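Local coordinates for protein COBE (Pseudomonas aeruginosa, PDB 2W6K) that belongs to the cobalamin (vitamin B12) biosynthetic pathway, where its precise role is uncertain, and carries the fold of the CbiG C-terminal family, at residues R20-E32 and E57-R69. Sequence-based numbering, arbitrary orientation.
Sequences RGCSAEHLRALLE and EPGLRQLATLLER. With GOL (glycerol), chain D.
Ala24 and Gly59 bring two helices together at their N-terminal ends, their CA atoms 4.6 Å apart, and illustrate how small residues permit close helix packing. The axes of 24-32 and 58-67 approach to 8.7 Å and cross at -61°. The Ala24 methyl is a knob among Gly59, Gln62, Leu63 and Leu66, with its CB 3.7 Å from Gln62 CB. Gly59 CA lies 3.7 Å from Cys22 O, so backbone meets backbone where the loop leads into helix 24-32.

The reciprocal knob is Leu63, set among Ala24, Leu27, Arg28 and Leu31. A chi1 of -176° turns CG of Leu63 away from its own N and spreads the two methyls over the first helix: CD2 lies 3.8 Å from Leu27 CB, while CD1 rests on Arg28 CB. The side chains of Leu27 and Leu60 cross at about a right angle, CD1 against CD2; toward the C-terminal end of helix 58-67, Leu31 CD2 meets Leu67 CD1 tip to tip. These leucines continue into the side chains of the central sheet, where Ile16 touches Leu27, Leu60 and Leu63. At the outer margin the Arg28 side chain passes across Leu66, its NH2 4.0 Å from Leu66 CD1.

Polar links between the segments are indirect. A water accepts from Ala24 N and donates to Gln62 OE1 (2.8 Å), bridging the two helices. A glycerol, probably from the crystallisation liquor, links the loop before helix 24-32 to the start of helix 58-67: O1 accepts from Gly21 N in a nearly straight bond (173°), O2 accepts from Gly59 N and O3 from Leu60 N, and O3 donates to Glu57 OE1.

Apolar interdigitation thus holds the helices over the same sheet face, while water and glycerol occupy polar sites at their N-terminal ends. First-turn amides beside a carboxylate offer both donors and an acceptor, a combination that one hydroxyl can satisfy, as glycerol O3 does.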
loop_
_atom_site.group_PDB
_atom_site.type_symbol
_atom_site.label_atom_id
_atom_site.label_comp_id
_atom_site.label_asym_id
_atom_site.label_seq_id
_atom_site.Cartn_x
_atom_site.Cartn_y
_atom_site.Cartn_z
ATOM N N ARG A 20 9.109 -13.061 -5.805
ATOM C CA ARG A 20 10.105 -13.601 -4.902
ATOM C C ARG A 20 11.490 -13.039 -5.221
ATOM O O ARG A 20 11.903 -12.965 -6.397
ATOM C CB ARG A 20 10.091 -15.134 -4.990
ATOM C CG ARG A 20 10.706 -15.861 -3.839
ATOM C CD ARG A 20 10.121 -17.285 -3.789
ATOM N NE ARG A 20 9.758 -17.692 -2.428
ATOM C CZ ARG A 20 8.599 -18.238 -2.063
ATOM N NH1 ARG A 20 7.635 -18.471 -2.948
ATOM N NH2 ARG A 20 8.405 -18.557 -0.790
ATOM N N GLY A 21 12.200 -12.611 -4.181
ATOM C CA GLY A 21 13.562 -12.119 -4.332
ATOM C C GLY A 21 13.725 -10.659 -4.738
ATOM O O GLY A 21 14.860 -10.195 -4.894
ATOM N N CYS A 22 12.611 -9.934 -4.905
ATOM C CA CYS A 22 12.687 -8.513 -5.297
ATOM C C CYS A 22 13.468 -7.737 -4.242
ATOM O O CYS A 22 13.185 -7.881 -3.038
ATOM C CB CYS A 22 11.296 -7.915 -5.473
ATOM S SG CYS A 22 11.285 -6.345 -6.353
ATOM N N SER A 23 14.461 -6.954 -4.679
ATOM C CA SER A 23 15.362 -6.244 -3.756
ATOM C C SER A 23 14.721 -4.986 -3.167
ATOM O O SER A 23 13.815 -4.387 -3.772
ATOM C CB SER A 23 16.676 -5.833 -4.427
ATOM O OG SER A 23 16.473 -4.796 -5.383
ATOM N N ALA A 24 15.219 -4.587 -1.998
ATOM C CA ALA A 24 14.810 -3.304 -1.407
ATOM C C ALA A 24 15.110 -2.147 -2.368
ATOM O O ALA A 24 14.317 -1.217 -2.497
ATOM C CB ALA A 24 15.509 -3.064 -0.064
ATOM N N GLU A 25 16.249 -2.240 -3.069
ATOM C CA GLU A 25 16.643 -1.184 -4.015
ATOM C C GLU A 25 15.616 -1.066 -5.166
ATOM O O GLU A 25 15.204 0.036 -5.531
ATOM C CB GLU A 25 18.073 -1.446 -4.515
ATOM C CG GLU A 25 19.121 -1.497 -3.376
ATOM C CD GLU A 25 19.529 -2.930 -2.923
ATOM O OE1 GLU A 25 20.748 -3.243 -3.021
ATOM O OE2 GLU A 25 18.672 -3.739 -2.452
ATOM N N HIS A 26 15.163 -2.201 -5.685
ATOM C CA HIS A 26 14.199 -2.226 -6.761
ATOM C C HIS A 26 12.891 -1.652 -6.263
ATOM O O HIS A 26 12.311 -0.727 -6.888
ATOM C CB HIS A 26 13.974 -3.654 -7.223
ATOM C CG HIS A 26 13.068 -3.765 -8.406
ATOM N ND1 HIS A 26 13.523 -4.125 -9.653
ATOM C CD2 HIS A 26 11.733 -3.568 -8.529
ATOM C CE1 HIS A 26 12.505 -4.155 -10.498
ATOM N NE2 HIS A 26 11.410 -3.810 -9.843
ATOM N N LEU A 27 12.435 -2.152 -5.117
ATOM C CA LEU A 27 11.168 -1.668 -4.562
ATOM C C LEU A 27 11.247 -0.164 -4.310
ATOM O O LEU A 27 10.294 0.569 -4.601
ATOM C CB LEU A 27 10.814 -2.412 -3.261
ATOM C CG LEU A 27 10.505 -3.905 -3.419
ATOM C CD1 LEU A 27 10.179 -4.541 -2.112
ATOM C CD2 LEU A 27 9.319 -4.070 -4.367
ATOM N N ARG A 28 12.375 0.301 -3.768
ATOM C CA ARG A 28 12.494 1.731 -3.444
ATOM C C ARG A 28 12.396 2.587 -4.706
ATOM O O ARG A 28 11.752 3.634 -4.685
ATOM C CB ARG A 28 13.804 2.031 -2.698
ATOM C CG ARG A 28 13.928 3.517 -2.355
ATOM C CD ARG A 28 15.221 3.836 -1.634
ATOM N NE ARG A 28 16.378 3.573 -2.485
ATOM C CZ ARG A 28 17.603 3.315 -2.022
ATOM N NH1 ARG A 28 18.599 3.073 -2.866
ATOM N NH2 ARG A 28 17.849 3.313 -0.720
ATOM N N ALA A 29 13.043 2.145 -5.782
ATOM C CA ALA A 29 13.021 2.921 -7.059
ATOM C C ALA A 29 11.602 2.998 -7.634
ATOM O O ALA A 29 11.153 4.046 -8.093
ATOM C CB ALA A 29 13.972 2.350 -8.076
ATOM N N LEU A 30 10.880 1.895 -7.560
ATOM C CA LEU A 30 9.530 1.899 -8.059
ATOM C C LEU A 30 8.611 2.741 -7.165
ATOM O O LEU A 30 7.735 3.455 -7.666
ATOM C CB LEU A 30 9.006 0.491 -8.203
ATOM C CG LEU A 30 7.604 0.367 -8.814
ATOM C CD1 LEU A 30 7.506 0.934 -10.239
ATOM C CD2 LEU A 30 7.195 -1.088 -8.838
ATOM N N LEU A 31 8.822 2.646 -5.856
ATOM C CA LEU A 31 8.063 3.429 -4.896
ATOM C C LEU A 31 8.283 4.921 -5.160
ATOM O O LEU A 31 7.317 5.686 -5.195
ATOM C CB LEU A 31 8.486 3.081 -3.457
ATOM C CG LEU A 31 7.804 3.822 -2.291
ATOM C CD1 LEU A 31 6.275 3.622 -2.300
ATOM C CD2 LEU A 31 8.372 3.342 -0.989
ATOM N N GLU A 32 9.543 5.311 -5.341
ATOM C CA GLU A 32 9.889 6.726 -5.592
ATOM C C GLU A 32 9.211 7.237 -6.853
ATOM O O GLU A 32 8.676 8.369 -6.879
ATOM C CB GLU A 32 11.397 6.859 -5.734
ATOM C CG GLU A 32 12.106 7.000 -4.449
ATOM C CD GLU A 32 13.553 7.429 -4.674
ATOM O OE1 GLU A 32 13.950 8.490 -4.135
ATOM O OE2 GLU A 32 14.267 6.726 -5.414
ATOM N N GLU A 57 9.806 -12.290 3.772
ATOM C CA GLU A 57 9.734 -11.011 3.075
ATOM C C GLU A 57 10.966 -10.094 3.307
ATOM O O GLU A 57 10.789 -8.943 3.705
ATOM C CB GLU A 57 8.423 -10.278 3.426
ATOM C CG GLU A 57 7.115 -11.004 3.000
ATOM C CD GLU A 57 6.768 -10.860 1.533
ATOM O OE1 GLU A 57 7.481 -10.111 0.817
ATOM O OE2 GLU A 57 5.742 -11.471 1.092
ATOM N N PRO A 58 12.207 -10.584 3.033
ATOM C CA PRO A 58 13.374 -9.714 3.379
ATOM C C PRO A 58 13.518 -8.388 2.581
ATOM O O PRO A 58 13.890 -7.367 3.175
ATOM C CB PRO A 58 14.582 -10.634 3.183
ATOM C CG PRO A 58 14.124 -11.667 2.252
ATOM C CD PRO A 58 12.646 -11.854 2.424
ATOM N N GLY A 59 13.201 -8.372 1.282
ATOM C CA GLY A 59 13.171 -7.103 0.532
ATOM C C GLY A 59 12.265 -6.058 1.178
ATOM O O GLY A 59 12.658 -4.897 1.291
ATOM N N LEU A 60 11.047 -6.471 1.581
ATOM C CA LEU A 60 10.111 -5.515 2.194
ATOM C C LEU A 60 10.567 -5.079 3.569
ATOM O O LEU A 60 10.475 -3.891 3.926
ATOM C CB LEU A 60 8.671 -6.066 2.242
ATOM C CG LEU A 60 7.870 -5.900 0.942
ATOM C CD1 LEU A 60 6.601 -6.766 1.031
ATOM C CD2 LEU A 60 7.527 -4.422 0.625
ATOM N N ARG A 61 11.083 -6.033 4.344
ATOM C CA ARG A 61 11.596 -5.669 5.634
ATOM C C ARG A 61 12.782 -4.718 5.526
ATOM O O ARG A 61 12.892 -3.764 6.323
ATOM C CB ARG A 61 11.912 -6.907 6.458
ATOM C CG ARG A 61 10.629 -7.582 6.978
ATOM C CD ARG A 61 10.931 -8.477 8.171
ATOM N NE ARG A 61 11.831 -9.580 7.830
ATOM C CZ ARG A 61 11.474 -10.721 7.248
ATOM N NH1 ARG A 61 10.221 -10.935 6.882
ATOM N NH2 ARG A 61 12.392 -11.653 7.004
ATOM N N GLN A 62 13.654 -4.944 4.535
ATOM C CA GLN A 62 14.819 -4.050 4.371
ATOM C C GLN A 62 14.353 -2.675 3.958
ATOM O O GLN A 62 14.900 -1.649 4.435
ATOM C CB GLN A 62 15.805 -4.599 3.341
ATOM C CG GLN A 62 16.595 -5.862 3.831
ATOM C CD GLN A 62 17.463 -6.450 2.738
ATOM O OE1 GLN A 62 17.909 -5.734 1.834
ATOM N NE2 GLN A 62 17.687 -7.761 2.791
ATOM N N LEU A 63 13.353 -2.623 3.077
ATOM C CA LEU A 63 12.780 -1.321 2.659
ATOM C C LEU A 63 12.206 -0.580 3.852
ATOM O O LEU A 63 12.411 0.635 4.003
ATOM C CB LEU A 63 11.688 -1.504 1.584
ATOM C CG LEU A 63 11.123 -0.188 1.038
ATOM C CD1 LEU A 63 12.231 0.711 0.466
ATOM C CD2 LEU A 63 10.108 -0.520 -0.037
ATOM N N ALA A 64 11.508 -1.306 4.725
ATOM C CA ALA A 64 10.932 -0.658 5.912
ATOM C C ALA A 64 12.074 -0.065 6.760
ATOM O O ALA A 64 11.973 1.035 7.249
ATOM C CB ALA A 64 10.109 -1.626 6.729
ATOM N N THR A 65 13.172 -0.794 6.879
ATOM C CA THR A 65 14.285 -0.336 7.696
ATOM C C THR A 65 14.920 0.905 7.093
ATOM O O THR A 65 15.201 1.878 7.820
ATOM C CB THR A 65 15.306 -1.457 7.901
ATOM O OG1 THR A 65 14.744 -2.399 8.826
ATOM C CG2 THR A 65 16.624 -0.904 8.501
ATOM N N LEU A 66 15.115 0.891 5.780
ATOM C CA LEU A 66 15.630 2.075 5.059
ATOM C C LEU A 66 14.775 3.307 5.325
ATOM O O LEU A 66 15.293 4.393 5.575
ATOM C CB LEU A 66 15.618 1.810 3.554
ATOM C CG LEU A 66 16.711 0.825 3.119
ATOM C CD1 LEU A 66 16.481 0.411 1.676
ATOM C CD2 LEU A 66 18.103 1.457 3.309
ATOM N N LEU A 67 13.461 3.131 5.235
ATOM C CA LEU A 67 12.516 4.225 5.417
ATOM C C LEU A 67 12.321 4.623 6.861
ATOM O O LEU A 67 11.694 5.660 7.140
ATOM C CB LEU A 67 11.145 3.835 4.838
ATOM C CG LEU A 67 11.101 3.669 3.319
ATOM C CD1 LEU A 67 9.824 3.015 2.856
ATOM C CD2 LEU A 67 11.235 5.053 2.701
ATOM N N GLU A 68 12.811 3.795 7.787
ATOM C CA GLU A 68 12.490 3.954 9.222
ATOM C C GLU A 68 10.978 4.078 9.484
ATOM O O GLU A 68 10.528 4.888 10.320
ATOM C CB GLU A 68 13.265 5.138 9.832
ATOM C CG GLU A 68 14.726 5.136 9.439
ATOM C CD GLU A 68 15.578 6.112 10.231
ATOM O OE1 GLU A 68 15.228 7.317 10.330
ATOM O OE2 GLU A 68 16.619 5.661 10.745
ATOM N N ARG A 69 10.208 3.242 8.777
ATOM C CA ARG A 69 8.760 3.296 8.737
ATOM C C ARG A 69 8.283 1.836 8.722
ATOM O O ARG A 69 8.977 0.955 8.181
ATOM C CB ARG A 69 8.320 3.959 7.427
ATOM C CG ARG A 69 7.336 5.137 7.517
ATOM C CD ARG A 69 7.972 6.560 7.568
ATOM N NE ARG A 69 9.209 6.774 6.792
ATOM C CZ ARG A 69 9.332 7.567 5.731
ATOM N NH1 ARG A 69 8.281 8.241 5.229
ATOM N NH2 ARG A 69 10.516 7.663 5.144
HETATM C C1 GOL D . 10.109 -11.398 -1.133
HETATM O O1 GOL D . 10.853 -12.491 -1.609
HETATM C C2 GOL D . 10.981 -10.172 -1.353
HETATM O O2 GOL D . 12.094 -10.323 -0.486
HETATM C C3 GOL D . 10.218 -8.905 -0.952
HETATM O O3 GOL D . 10.000 -8.981 0.444
HETATM O O HOH W 1 17.190 -6.383 -0.741
#